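Local coordinates for protein neutral ceramidase (Pseudomonas aeruginosa, PDB 2ZWS) that hydrolyses the N-acyl linkage of ceramides to release sphingosine and a free fatty acid, and also catalyses the reverse synthesis, using a bound zinc ion, at residues A[168-174]-A[414-419]. Numbering follows the deposited sequence.
Unlike the reference sequence in segment 168-174: Ala172 (reference Val).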
loop_
_atom_site.group_PDB
_atom_site.type_symbol
_atom_site.label_atom_id
_atom_site.label_comp_id
_atom_site.label_asym_id
_atom_site.label_seq_id
_atom_site.Cartn_x
_atom_site.Cartn_y
_atom_site.Cartn_z
ATOM N N ASN A 168 17.007 -22.822 4.257
ATOM C CA ASN A 168 17.115 -23.000 2.808
ATOM C C ASN A 168 18.528 -23.418 2.417
ATOM O O ASN A 168 19.493 -22.862 2.931
ATOM C CB ASN A 168 16.751 -21.709 2.076
ATOM C CG ASN A 168 15.296 -21.308 2.293
ATOM O OD1 ASN A 168 14.371 -22.029 1.910
ATOM N ND2 ASN A 168 15.099 -20.160 2.930
ATOM N N PRO A 169 18.652 -24.402 1.506
ATOM C CA PRO A 169 19.986 -24.857 1.080
ATOM C C PRO A 169 20.643 -23.951 0.042
ATOM O O PRO A 169 21.805 -24.162 -0.315
ATOM C CB PRO A 169 19.692 -26.215 0.437
ATOM C CG PRO A 169 18.318 -26.092 -0.085
ATOM C CD PRO A 169 17.573 -25.165 0.856
ATOM N N ASP A 170 19.907 -22.951 -0.438
ATOM C CA ASP A 170 20.298 -22.181 -1.613
ATOM C C ASP A 170 20.366 -20.663 -1.369
ATOM O O ASP A 170 19.816 -19.885 -2.154
ATOM C CB ASP A 170 19.317 -22.484 -2.763
ATOM C CG ASP A 170 17.862 -22.016 -2.463
ATOM O OD1 ASP A 170 17.429 -22.023 -1.287
ATOM O OD2 ASP A 170 17.145 -21.665 -3.427
ATOM N N ILE A 171 21.069 -20.234 -0.325
ATOM C CA ILE A 171 21.039 -18.812 0.051
ATOM C C ILE A 171 22.286 -17.989 -0.276
ATOM O O ILE A 171 22.507 -16.948 0.337
ATOM C CB ILE A 171 20.633 -18.594 1.532
ATOM C CG1 ILE A 171 21.700 -19.134 2.505
ATOM C CG2 ILE A 171 19.290 -19.218 1.805
ATOM C CD1 ILE A 171 21.523 -18.663 3.943
ATOM N N ALA A 172 23.107 -18.448 -1.219
ATOM C CA ALA A 172 24.250 -17.633 -1.653
ATOM C C ALA A 172 23.769 -16.289 -2.189
ATOM O O ALA A 172 22.848 -16.236 -2.998
ATOM C CB ALA A 172 25.067 -18.356 -2.712
ATOM N N GLY A 173 24.389 -15.210 -1.714
ATOM C CA GLY A 173 23.969 -13.850 -2.059
ATOM C C GLY A 173 22.901 -13.310 -1.109
ATOM O O GLY A 173 22.528 -12.149 -1.207
ATOM N N TYR A 174 22.418 -14.157 -0.201
ATOM C CA TYR A 174 21.382 -13.791 0.781
ATOM C C TYR A 174 21.721 -14.321 2.178
ATOM O O TYR A 174 20.828 -14.604 2.971
ATOM C CB TYR A 174 19.998 -14.318 0.335
ATOM C CG TYR A 174 19.637 -13.900 -1.069
ATOM C CD1 TYR A 174 19.839 -14.761 -2.153
ATOM C CD2 TYR A 174 19.122 -12.633 -1.325
ATOM C CE1 TYR A 174 19.553 -14.378 -3.439
ATOM C CE2 TYR A 174 18.822 -12.241 -2.620
ATOM C CZ TYR A 174 19.027 -13.110 -3.670
ATOM O OH TYR A 174 18.723 -12.680 -4.943
ATOM N N VAL A 414 12.009 -13.746 1.158
ATOM C CA VAL A 414 13.118 -13.513 0.212
ATOM C C VAL A 414 13.301 -14.732 -0.716
ATOM O O VAL A 414 13.249 -14.596 -1.935
ATOM C CB VAL A 414 14.442 -13.174 0.956
ATOM C CG1 VAL A 414 15.660 -13.169 -0.014
ATOM C CG2 VAL A 414 14.315 -11.828 1.690
ATOM N N MET A 415 13.513 -15.925 -0.146
ATOM C CA MET A 415 13.819 -17.077 -0.992
ATOM C C MET A 415 12.598 -17.560 -1.766
ATOM O O MET A 415 12.735 -18.118 -2.876
ATOM C CB MET A 415 14.441 -18.231 -0.185
ATOM C CG MET A 415 15.842 -17.951 0.367
ATOM S SD MET A 415 16.940 -17.042 -0.777
ATOM C CE MET A 415 17.032 -18.107 -2.241
ATOM N N ALA A 416 11.397 -17.341 -1.227
ATOM C CA ALA A 416 10.199 -17.755 -1.982
ATOM C C ALA A 416 10.105 -16.935 -3.277
ATOM O O ALA A 416 9.816 -17.477 -4.356
ATOM C CB ALA A 416 8.939 -17.644 -1.133
ATOM N N GLY A 417 10.401 -15.649 -3.169
ATOM C CA GLY A 417 10.375 -14.764 -4.338
ATOM C C GLY A 417 11.566 -14.976 -5.254
ATOM O O GLY A 417 11.428 -15.048 -6.494
ATOM N N VAL A 418 12.751 -15.087 -4.649
ATOM C CA VAL A 418 13.973 -15.312 -5.431
ATOM C C VAL A 418 13.890 -16.598 -6.268
ATOM O O VAL A 418 14.282 -16.608 -7.426
ATOM C CB VAL A 418 15.257 -15.302 -4.553
ATOM C CG1 VAL A 418 16.470 -15.762 -5.370
ATOM C CG2 VAL A 418 15.488 -13.907 -4.007
ATOM N N ARG A 419 13.386 -17.677 -5.683
ATOM C CA ARG A 419 13.265 -18.931 -6.450
ATOM C C ARG A 419 12.348 -18.760 -7.682
ATOM O O ARG A 419 12.620 -19.293 -8.770
ATOM C CB ARG A 419 12.760 -20.065 -5.567
ATOM C CG ARG A 419 13.873 -20.671 -4.709
ATOM C CD ARG A 419 13.305 -21.836 -3.952
ATOM N NE ARG A 419 14.141 -22.197 -2.816
ATOM C CZ ARG A 419 13.778 -23.103 -1.919
ATOM N NH1 ARG A 419 14.586 -23.387 -0.892
ATOM N NH2 ARG A 419 12.612 -23.726 -2.059
#
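Arg419 and Asp170 form a side-on, bidentate salt bridge that ties the loop between helix 162-165 and strand 181-189 to the first turns of helix 414-428, in the N-terminal ceramidase domain. Arg419 NE reaches Asp170 OD2 on its syn side at 3.1 Å, with a bent N-H...O angle of 145°; Arg419 NH1 meets Asp170 OD1 at 3.2 Å and straighter, 162°, from above the carboxylate plane. The two planes are 54° apart, so the grip is twisted rather than flat. An extended chain from CG to NE carries the guanidinium to the loop, where NH1 also pairs with Glu453. Asn168 turns its amide nearly perpendicular to this guanidinium; its OD1 is bonded to Thr451, and its ND2, bonded to Glu454 and His165 O, lies 3.5 Å from Met415 CG. Met415 fills the middle of the interface. Bends at chi2 and chi3 fold its chain back, putting Met415 SD beside Ile171 CG2 and at an oblique approach to the Tyr174 ring, 4.6 Å from its centroid, a Met-aromatic contact. Tyr174 ends a type II beta turn begun at Ile171, and its ring slants across the helix surface, from Val414 to Val418: Val414 CG1 touches Tyr174 CD2 at 3.7 Å, while both methyls of Val418 approach the phenol end. The side chain of Val414, at the start of the helix, is about 9 Å from that of the zinc ligand His204 and about 12 Å from the zinc ion. Beyond the sulfur, Met415 CE ends 3.3 Å from the carbonyl oxygen of Asp170.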